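Local coordinates for protein thiosulfate sulfurtransferase TUM1 (Saccharomyces cerevisiae, PDB 3UTN) that carries sulfur from NFS1 to UBA4 for the 2-thiolation of wobble uridine in tRNAs, and has thiosulfate sulfurtransferase and 3-mercaptopyruvate sulfurtransferase activities, at residues P92-T97 against L305-W310; N205-R210 against Q235-G240; C282-S287 against S309-V314. One frame throughout, in Å; residues are numbered along the deposited sequence.

Contact 1. Residues P92-T97 against L305-W310; sequences PHMFPT and LYDGSW
The Asp307 carboxylate is held at both oxygens, OD2 by the backbone N-H of Phe95 and OD1 by a salt bridge with Arg129. The N-H of Phe95 points at OD2 with 156° at the hydrogen. The modelled separation of Phe95 N and Asp307 OD2 is 2.4 Å, shorter than a normal bond, so the exact length is doubtful. Met94 CE packs against the same oxygen, 3.4 Å from Asp307 OD2. Asp307 carries CG anti to its own N (chi1 -171°), and this sends the carboxylate across to 92-97.

The Met94 chain is bent at both chi2 and chi3, and so curls over the backbone at Gly308. Met94 SD lies 3.5 Å from Gly308 CA, and CE lies as close to Gly308 N. A water bridges the backbones, 2.8 Å from Pro92 O and 2.7 Å from Gly308 O. A side chain on Gly308 would run into the ring of Tyr306. Ser309 OG donates to Tyr306 O at 2.6 Å, nearly in line with the carbonyl, and pins the turn after strand 303-306.

The contact joins the two rhodanese domains. Asp307 lies about 7 Å, side chain to side chain, from the persulfide-forming Cys282. Phe95 meets Trp132 of helix 127-136 edge-to-face, and Leu305 packs between that helix and helix 286-297.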
loop_
_atom_site.group_PDB
_atom_site.type_symbol
_atom_site.label_atom_id
_atom_site.label_comp_id
_atom_site.label_asym_id
_atom_site.label_seq_id
_atom_site.Cartn_x
_atom_site.Cartn_y
_atom_site.Cartn_z
ATOM N N PRO A 92 6.163 -10.758 6.835
ATOM C CA PRO A 92 5.210 -9.756 7.273
ATOM C C PRO A 92 4.319 -9.273 6.137
ATOM O O PRO A 92 4.734 -9.278 4.974
ATOM C CB PRO A 92 6.098 -8.610 7.773
ATOM C CG PRO A 92 7.417 -8.823 7.122
ATOM C CD PRO A 92 7.556 -10.298 6.949
ATOM N N HIS A 93 3.098 -8.888 6.493
ATOM C CA HIS A 93 2.179 -8.186 5.602
ATOM C C HIS A 93 2.030 -8.836 4.275
ATOM O O HIS A 93 1.988 -8.164 3.246
ATOM C CB HIS A 93 2.630 -6.749 5.423
ATOM C CG HIS A 93 2.761 -6.009 6.717
ATOM N ND1 HIS A 93 1.737 -5.883 7.578
ATOM C CD2 HIS A 93 3.842 -5.359 7.292
ATOM C CE1 HIS A 93 2.141 -5.189 8.649
ATOM N NE2 HIS A 93 3.431 -4.866 8.473
ATOM N N MET A 94 1.957 -10.159 4.289
ATOM C CA MET A 94 1.770 -10.897 3.071
ATOM C C MET A 94 0.319 -10.822 2.699
ATOM O O MET A 94 -0.559 -10.880 3.557
ATOM C CB MET A 94 2.230 -12.341 3.218
ATOM C CG MET A 94 3.739 -12.451 3.331
ATOM S SD MET A 94 4.580 -11.479 2.071
ATOM C CE MET A 94 4.182 -12.438 0.609
ATOM N N PHE A 95 0.084 -10.673 1.409
ATOM C CA PHE A 95 -1.247 -10.501 0.897
ATOM C C PHE A 95 -2.169 -11.563 1.461
ATOM O O PHE A 95 -1.792 -12.736 1.523
ATOM C CB PHE A 95 -1.236 -10.583 -0.613
ATOM C CG PHE A 95 -2.416 -9.936 -1.232
ATOM C CD1 PHE A 95 -2.460 -8.557 -1.366
ATOM C CD2 PHE A 95 -3.499 -10.691 -1.640
ATOM C CE1 PHE A 95 -3.559 -7.944 -1.922
ATOM C CE2 PHE A 95 -4.604 -10.082 -2.193
ATOM C CZ PHE A 95 -4.639 -8.710 -2.328
ATOM N N PRO A 96 -3.373 -11.159 1.896
ATOM C CA PRO A 96 -4.239 -12.159 2.487
ATOM C C PRO A 96 -4.688 -13.181 1.466
ATOM O O PRO A 96 -4.712 -12.906 0.266
ATOM C CB PRO A 96 -5.442 -11.346 2.976
ATOM C CG PRO A 96 -5.440 -10.121 2.133
ATOM C CD PRO A 96 -3.985 -9.819 1.922
ATOM N N THR A 97 -5.028 -14.363 1.955
ATOM C CA THR A 97 -5.704 -15.344 1.141
ATOM C C THR A 97 -7.091 -14.806 0.834
ATOM O O THR A 97 -7.631 -13.966 1.574
ATOM C CB THR A 97 -5.849 -16.681 1.884
ATOM O OG1 THR A 97 -6.669 -16.488 3.041
ATOM C CG2 THR A 97 -4.487 -17.215 2.315
ATOM N N LEU A 305 3.612 -5.353 -7.049
ATOM C CA LEU A 305 4.240 -5.323 -5.769
ATOM C C LEU A 305 4.885 -6.660 -5.545
ATOM O O LEU A 305 4.227 -7.697 -5.617
ATOM C CB LEU A 305 3.224 -5.060 -4.673
ATOM C CG LEU A 305 3.872 -5.062 -3.294
ATOM C CD1 LEU A 305 4.474 -3.704 -2.996
ATOM C CD2 LEU A 305 2.841 -5.438 -2.260
ATOM N N TYR A 306 6.178 -6.630 -5.276
ATOM C CA TYR A 306 6.830 -7.786 -4.737
ATOM C C TYR A 306 6.403 -7.810 -3.282
ATOM O O TYR A 306 6.982 -7.141 -2.436
ATOM C CB TYR A 306 8.346 -7.693 -4.877
ATOM C CG TYR A 306 9.057 -8.776 -4.114
ATOM C CD1 TYR A 306 8.470 -10.028 -3.945
ATOM C CD2 TYR A 306 10.307 -8.555 -3.565
ATOM C CE1 TYR A 306 9.114 -11.026 -3.252
ATOM C CE2 TYR A 306 10.965 -9.557 -2.872
ATOM C CZ TYR A 306 10.355 -10.785 -2.716
ATOM O OH TYR A 306 10.983 -11.782 -2.028
ATOM N N ASP A 307 5.361 -8.580 -3.013
ATOM C CA ASP A 307 4.737 -8.548 -1.714
ATOM C C ASP A 307 5.693 -9.061 -0.654
ATOM O O ASP A 307 5.879 -8.418 0.375
ATOM C CB ASP A 307 3.446 -9.348 -1.731
ATOM C CG ASP A 307 2.648 -9.180 -0.472
ATOM O OD1 ASP A 307 2.809 -8.150 0.213
ATOM O OD2 ASP A 307 1.858 -10.084 -0.166
ATOM N N GLY A 308 6.324 -10.202 -0.929
ATOM C CA GLY A 308 7.297 -10.782 -0.010
ATOM C C GLY A 308 8.281 -9.720 0.407
ATOM O O GLY A 308 8.686 -9.637 1.571
ATOM N N SER A 309 8.645 -8.889 -0.565
ATOM C CA SER A 309 9.515 -7.753 -0.341
ATOM C C SER A 309 10.834 -8.178 0.284
ATOM O O SER A 309 11.198 -9.362 0.271
ATOM C CB SER A 309 8.806 -6.681 0.488
ATOM O OG SER A 309 7.963 -5.909 -0.343
ATOM N N TRP A 310 11.533 -7.204 0.841
ATOM C CA TRP A 310 12.881 -7.405 1.307
ATOM C C TRP A 310 12.981 -8.505 2.315
ATOM O O TRP A 310 13.891 -9.327 2.255
ATOM C CB TRP A 310 13.430 -6.120 1.883
ATOM C CG TRP A 310 14.848 -6.288 2.309
ATOM C CD1 TRP A 310 15.376 -6.137 3.577
ATOM C CD2 TRP A 310 15.970 -6.696 1.471
ATOM N NE1 TRP A 310 16.719 -6.389 3.577
ATOM C CE2 TRP A 310 17.138 -6.730 2.345
ATOM C CE3 TRP A 310 16.120 -7.011 0.129
ATOM C CZ2 TRP A 310 18.394 -7.077 1.876
ATOM C CZ3 TRP A 310 17.385 -7.364 -0.327
ATOM C CH2 TRP A 310 18.494 -7.392 0.524
HETATM O O HOH W 1 7.266 -9.239 3.822
#

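Contact 2. Residues N205-R210 against Q235-G240; sequences NAFDAR and QPLPYG
The beta-alpha-beta unit of strand 205-208, helix 212-216 and strand 234-236 brings these segments together as parallel neighbours in the sheet of the C-terminal rhodanese domain. Gln235 N donates to Ala206 O at 2.5 Å. Asp208 N then donates to Gln235 O, and Leu237 N to Asp208 O, both at 2.7 Å. Past the strands, Tyr239 N reaches Ala209 O at 2.9 Å.

Leu237 CD2 sits over one face of the Phe207 ring, 3.8 Å from its centroid, a CH-pi contact. The Gln235 side chain runs alongside the same ring, with the amide plane turned 32° from it. Gln235 OE1 is held by Thr271 N.

Asp208 OD1 accepts Arg210 N through its anti lone pair, forming an Asx turn. Arg210 NE and NH2 grip the Asp208 carboxylate side-on in a salt bridge, with Arg210 NH2 2.6 Å from Asp208 OD2 and above the carboxylate plane. An alanine here would remove both oxygens and would probably leave Arg210 N without its Asx-turn acceptor and the guanidinium freer to turn. Gly229 and Glu221 also hold the guanidinium.

Strand 234-236 is outermost in the sheet, and strand 278-281 flanks 205-208 across from it. Helix 255-267 packs on Phe207 and Leu237, while helix 212-216 packs on Asp208 and Pro236.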
loop_
_atom_site.group_PDB
_atom_site.type_symbol
_atom_site.label_atom_id
_atom_site.label_comp_id
_atom_site.label_asym_id
_atom_site.label_seq_id
_atom_site.Cartn_x
_atom_site.Cartn_y
_atom_site.Cartn_z
ATOM N N ASN A 205 11.501 -1.909 -13.932
ATOM C CA ASN A 205 11.835 -0.910 -12.959
ATOM C C ASN A 205 11.502 -1.575 -11.650
ATOM O O ASN A 205 10.357 -1.930 -11.396
ATOM C CB ASN A 205 10.971 0.316 -13.158
ATOM C CG ASN A 205 10.997 0.800 -14.583
ATOM O OD1 ASN A 205 12.053 1.144 -15.096
ATOM N ND2 ASN A 205 9.843 0.801 -15.234
ATOM N N ALA A 206 12.512 -1.807 -10.838
ATOM C CA ALA A 206 12.262 -2.478 -9.591
ATOM C C ALA A 206 12.614 -1.500 -8.506
ATOM O O ALA A 206 13.767 -1.124 -8.335
ATOM C CB ALA A 206 13.064 -3.760 -9.492
ATOM N N PHE A 207 11.591 -1.044 -7.807
ATOM C CA PHE A 207 11.791 -0.042 -6.794
ATOM C C PHE A 207 11.541 -0.594 -5.435
ATOM O O PHE A 207 10.618 -1.371 -5.208
ATOM C CB PHE A 207 10.905 1.160 -7.031
ATOM C CG PHE A 207 11.184 1.841 -8.317
ATOM C CD1 PHE A 207 12.345 2.580 -8.486
ATOM C CD2 PHE A 207 10.297 1.725 -9.369
ATOM C CE1 PHE A 207 12.614 3.201 -9.692
ATOM C CE2 PHE A 207 10.553 2.350 -10.572
ATOM C CZ PHE A 207 11.712 3.089 -10.734
ATOM N N ASP A 208 12.384 -0.156 -4.527
ATOM C CA ASP A 208 12.267 -0.555 -3.171
ATOM C C ASP A 208 11.858 0.675 -2.399
ATOM O O ASP A 208 12.536 1.698 -2.445
ATOM C CB ASP A 208 13.591 -1.113 -2.692
ATOM C CG ASP A 208 13.445 -1.884 -1.433
ATOM O OD1 ASP A 208 12.884 -1.321 -0.479
ATOM O OD2 ASP A 208 13.875 -3.050 -1.397
ATOM N N ALA A 209 10.726 0.574 -1.714
ATOM C CA ALA A 209 10.141 1.714 -1.016
ATOM C C ALA A 209 10.796 1.983 0.323
ATOM O O ALA A 209 10.463 2.960 0.988
ATOM C CB ALA A 209 8.653 1.513 -0.836
ATOM N N ARG A 210 11.719 1.114 0.725
ATOM C CA ARG A 210 12.413 1.303 1.987
ATOM C C ARG A 210 13.288 2.527 1.897
ATOM O O ARG A 210 13.550 3.030 0.808
ATOM C CB ARG A 210 13.269 0.100 2.330
ATOM C CG ARG A 210 12.472 -1.142 2.660
ATOM C CD ARG A 210 13.413 -2.318 2.786
ATOM N NE ARG A 210 14.112 -2.562 1.533
ATOM C CZ ARG A 210 15.373 -2.963 1.452
ATOM N NH1 ARG A 210 16.087 -3.157 2.554
ATOM N NH2 ARG A 210 15.918 -3.160 0.262
ATOM N N GLN A 235 15.947 -0.518 -7.209
ATOM C CA GLN A 235 16.423 0.828 -7.041
ATOM C C GLN A 235 15.709 1.395 -5.847
ATOM O O GLN A 235 14.576 0.998 -5.564
ATOM C CB GLN A 235 16.085 1.649 -8.264
ATOM C CG GLN A 235 16.667 1.110 -9.549
ATOM C CD GLN A 235 16.141 1.886 -10.720
ATOM O OE1 GLN A 235 16.568 3.000 -10.954
ATOM N NE2 GLN A 235 15.187 1.315 -11.440
ATOM N N PRO A 236 16.366 2.315 -5.130
ATOM C CA PRO A 236 15.693 2.868 -3.980
ATOM C C PRO A 236 14.662 3.882 -4.428
ATOM O O PRO A 236 14.972 4.817 -5.169
ATOM C CB PRO A 236 16.819 3.551 -3.217
ATOM C CG PRO A 236 17.773 3.976 -4.280
ATOM C CD PRO A 236 17.681 2.945 -5.363
ATOM N N LEU A 237 13.430 3.672 -4.008
ATOM C CA LEU A 237 12.423 4.690 -4.170
ATOM C C LEU A 237 11.705 4.774 -2.837
ATOM O O LEU A 237 10.591 4.284 -2.702
ATOM C CB LEU A 237 11.484 4.350 -5.324
ATOM C CG LEU A 237 10.667 5.505 -5.906
ATOM C CD1 LEU A 237 11.554 6.683 -6.295
ATOM C CD2 LEU A 237 9.894 5.009 -7.113
ATOM N N PRO A 238 12.369 5.368 -1.828
ATOM C CA PRO A 238 11.765 5.457 -0.513
ATOM C C PRO A 238 10.402 6.092 -0.656
ATOM O O PRO A 238 10.268 7.142 -1.280
ATOM C CB PRO A 238 12.734 6.352 0.250
ATOM C CG PRO A 238 14.046 6.042 -0.382
ATOM C CD PRO A 238 13.710 5.977 -1.839
ATOM N N TYR A 239 9.388 5.417 -0.130
ATOM C CA TYR A 239 8.008 5.802 -0.380
ATOM C C TYR A 239 7.739 7.266 -0.052
ATOM O O TYR A 239 6.967 7.920 -0.743
ATOM C CB TYR A 239 7.055 4.892 0.385
ATOM C CG TYR A 239 7.017 5.138 1.865
ATOM C CD1 TYR A 239 6.152 6.086 2.406
ATOM C CD2 TYR A 239 7.840 4.424 2.731
ATOM C CE1 TYR A 239 6.102 6.314 3.767
ATOM C CE2 TYR A 239 7.800 4.650 4.095
ATOM C CZ TYR A 239 6.928 5.594 4.601
ATOM O OH TYR A 239 6.877 5.826 5.949
ATOM N N GLY A 240 8.392 7.762 0.999
ATOM C CA GLY A 240 8.243 9.140 1.443
ATOM C C GLY A 240 8.598 10.133 0.357
ATOM O O GLY A 240 8.060 11.237 0.319
HETATM O O HOH W 2 14.647 1.152 -14.344
HETATM O O HOH W 3 15.159 -1.408 -11.289
#

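Contact 3. Residues C282-S287 against S309-V314; sequences CGTGVS and SWTEWV
Ser309, Gly283 and Cys282 have the most surface buried here. Ser309 OG accepts the backbone N-H of Cys282, with Cys282 N 2.9 Å from Ser309 OG and a fairly straight 166° at the hydrogen. The serine holds OG anti to its carbonyl carbon, on the side of its own N. There the hydroxyl can serve Cys282 while keeping its bond to Tyr306 O. Ser309 CB also packs beside the peptide that links Gly283 to Thr284.

The carbonyl of Cys282 faces the start of helix 309-317. Cys282 O accepts Trp310 N at 2.6 Å, with the donor in the carbonyl plane.

Residues 282-287 form the active-site loop of the rhodanese fold, running from strand 278-281 into helix 286-297. Cys282 is the active-site residue that carries the persulfide intermediate during the reaction. Two of the loop's backbone carbonyls take up N-H groups near the beginning of the neighbouring helix.

Gly283 O is the second of these and is gripped twice by Thr311. Thr311 N donates to Gly283 O at 2.8 Å. Thr311 OG1 donates to Gly283 O at 2.6 Å and comes from above the carbonyl plane, 44° out of it. The Thr311 side chain places OG1 beside its own N (chi1 -60°), which lets both donors converge. Gly285 has backbone angles at which a side chain would press on the preceding carbonyl. Trp310 NE1 donates to Pro227 O, and the indole makes a cation-pi contact with Arg210.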
loop_
_atom_site.group_PDB
_atom_site.type_symbol
_atom_site.label_atom_id
_atom_site.label_comp_id
_atom_site.label_asym_id
_atom_site.label_seq_id
_atom_site.Cartn_x
_atom_site.Cartn_y
_atom_site.Cartn_z
ATOM N N CYS A 282 9.368 -3.352 -0.693
ATOM C CA CYS A 282 9.936 -2.580 0.387
ATOM C C CYS A 282 10.427 -3.621 1.343
ATOM O O CYS A 282 10.964 -4.639 0.909
ATOM C CB CYS A 282 8.888 -1.688 1.035
ATOM S SG CYS A 282 7.363 -2.564 1.396
ATOM N N GLY A 283 10.231 -3.389 2.632
ATOM C CA GLY A 283 10.656 -4.338 3.637
ATOM C C GLY A 283 9.654 -5.457 3.737
ATOM O O GLY A 283 10.024 -6.624 3.856
ATOM N N THR A 284 8.378 -5.091 3.646
ATOM C CA THR A 284 7.290 -5.979 4.022
ATOM C C THR A 284 6.154 -5.995 3.004
ATOM O O THR A 284 5.235 -6.804 3.112
ATOM C CB THR A 284 6.710 -5.567 5.392
ATOM O OG1 THR A 284 6.145 -4.256 5.294
ATOM C CG2 THR A 284 7.788 -5.546 6.462
ATOM N N GLY A 285 6.207 -5.091 2.030
ATOM C CA GLY A 285 5.169 -5.005 1.012
ATOM C C GLY A 285 4.136 -3.925 1.265
ATOM O O GLY A 285 3.311 -3.650 0.391
ATOM N N VAL A 286 4.161 -3.311 2.449
ATOM C CA VAL A 286 3.198 -2.250 2.759
ATOM C C VAL A 286 3.585 -0.926 2.103
ATOM O O VAL A 286 2.810 -0.368 1.334
ATOM C CB VAL A 286 2.927 -2.080 4.274
ATOM C CG1 VAL A 286 2.167 -3.284 4.812
ATOM C CG2 VAL A 286 4.210 -1.846 5.064
ATOM N N SER A 287 4.791 -0.442 2.384
ATOM C CA SER A 287 5.243 0.814 1.816
ATOM C C SER A 287 5.530 0.662 0.330
ATOM O O SER A 287 5.531 1.641 -0.410
ATOM C CB SER A 287 6.465 1.342 2.559
ATOM O OG SER A 287 7.596 0.568 2.266
ATOM N N SER A 309 8.645 -8.889 -0.565
ATOM C CA SER A 309 9.515 -7.753 -0.341
ATOM C C SER A 309 10.834 -8.178 0.284
ATOM O O SER A 309 11.198 -9.362 0.271
ATOM C CB SER A 309 8.806 -6.681 0.488
ATOM O OG SER A 309 7.963 -5.909 -0.343
ATOM N N TRP A 310 11.533 -7.204 0.841
ATOM C CA TRP A 310 12.881 -7.405 1.307
ATOM C C TRP A 310 12.981 -8.505 2.315
ATOM O O TRP A 310 13.891 -9.327 2.255
ATOM C CB TRP A 310 13.430 -6.120 1.883
ATOM C CG TRP A 310 14.848 -6.288 2.309
ATOM C CD1 TRP A 310 15.376 -6.137 3.577
ATOM C CD2 TRP A 310 15.970 -6.696 1.471
ATOM N NE1 TRP A 310 16.719 -6.389 3.577
ATOM C CE2 TRP A 310 17.138 -6.730 2.345
ATOM C CE3 TRP A 310 16.120 -7.011 0.129
ATOM C CZ2 TRP A 310 18.394 -7.077 1.876
ATOM C CZ3 TRP A 310 17.385 -7.364 -0.327
ATOM C CH2 TRP A 310 18.494 -7.392 0.524
ATOM N N THR A 311 12.028 -8.535 3.237
ATOM C CA THR A 311 12.021 -9.532 4.295
ATOM C C THR A 311 12.014 -10.937 3.730
ATOM O O THR A 311 12.890 -11.745 4.041
ATOM C CB THR A 311 10.820 -9.346 5.224
ATOM O OG1 THR A 311 10.901 -8.045 5.814
ATOM C CG2 THR A 311 10.834 -10.406 6.309
ATOM N N GLU A 312 11.027 -11.224 2.893
ATOM C CA GLU A 312 10.962 -12.522 2.272
ATOM C C GLU A 312 12.187 -12.730 1.412
ATOM O O GLU A 312 12.761 -13.814 1.400
ATOM C CB GLU A 312 9.719 -12.659 1.420
ATOM C CG GLU A 312 9.584 -14.040 0.827
ATOM C CD GLU A 312 8.713 -14.061 -0.397
ATOM O OE1 GLU A 312 8.849 -13.157 -1.251
ATOM O OE2 GLU A 312 7.903 -14.996 -0.507
ATOM N N TRP A 313 12.583 -11.683 0.696
ATOM C CA TRP A 313 13.742 -11.764 -0.162
ATOM C C TRP A 313 14.927 -12.292 0.583
ATOM O O TRP A 313 15.534 -13.276 0.174
ATOM C CB TRP A 313 14.101 -10.413 -0.747
ATOM C CG TRP A 313 15.292 -10.577 -1.628
ATOM C CD1 TRP A 313 16.611 -10.275 -1.340
ATOM C CD2 TRP A 313 15.313 -11.170 -2.960
ATOM N NE1 TRP A 313 17.420 -10.599 -2.392
ATOM C CE2 TRP A 313 16.703 -11.144 -3.395
ATOM C CE3 TRP A 313 14.344 -11.681 -3.815
ATOM C CZ2 TRP A 313 17.089 -11.615 -4.636
ATOM C CZ3 TRP A 313 14.745 -12.158 -5.060
ATOM C CH2 TRP A 313 16.087 -12.129 -5.453
ATOM N N VAL A 314 15.266 -11.624 1.679
ATOM C CA VAL A 314 16.401 -12.004 2.505
ATOM C C VAL A 314 16.230 -13.406 3.054
ATOM O O VAL A 314 17.120 -14.248 2.912
ATOM C CB VAL A 314 16.596 -11.019 3.661
ATOM C CG1 VAL A 314 17.540 -11.591 4.709
ATOM C CG2 VAL A 314 17.142 -9.726 3.112
#

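Contact 1 opens first along the chain, at 92-97 in the N-terminal rhodanese domain. Contact 2 closes next, a short loop between 205-210 and 235-240, nested wholly inside the loop of contact 1. Contact 3 opens at 282-287, still inside the loop of contact 1, and closes just past its end. Contacts 1 and 3 end on the same stretch, 305-314, and share Ser309 and Trp310. Contact 1 ties the two domains together. Contacts 2 and 3 lie within the C-terminal domain: one pairs an edge strand with its neighbour, the other joins the active-site loop to helix 309-317. Arg210 of contact 2 packs against Trp310, and Ala209 lies close to Cys282, linking all three.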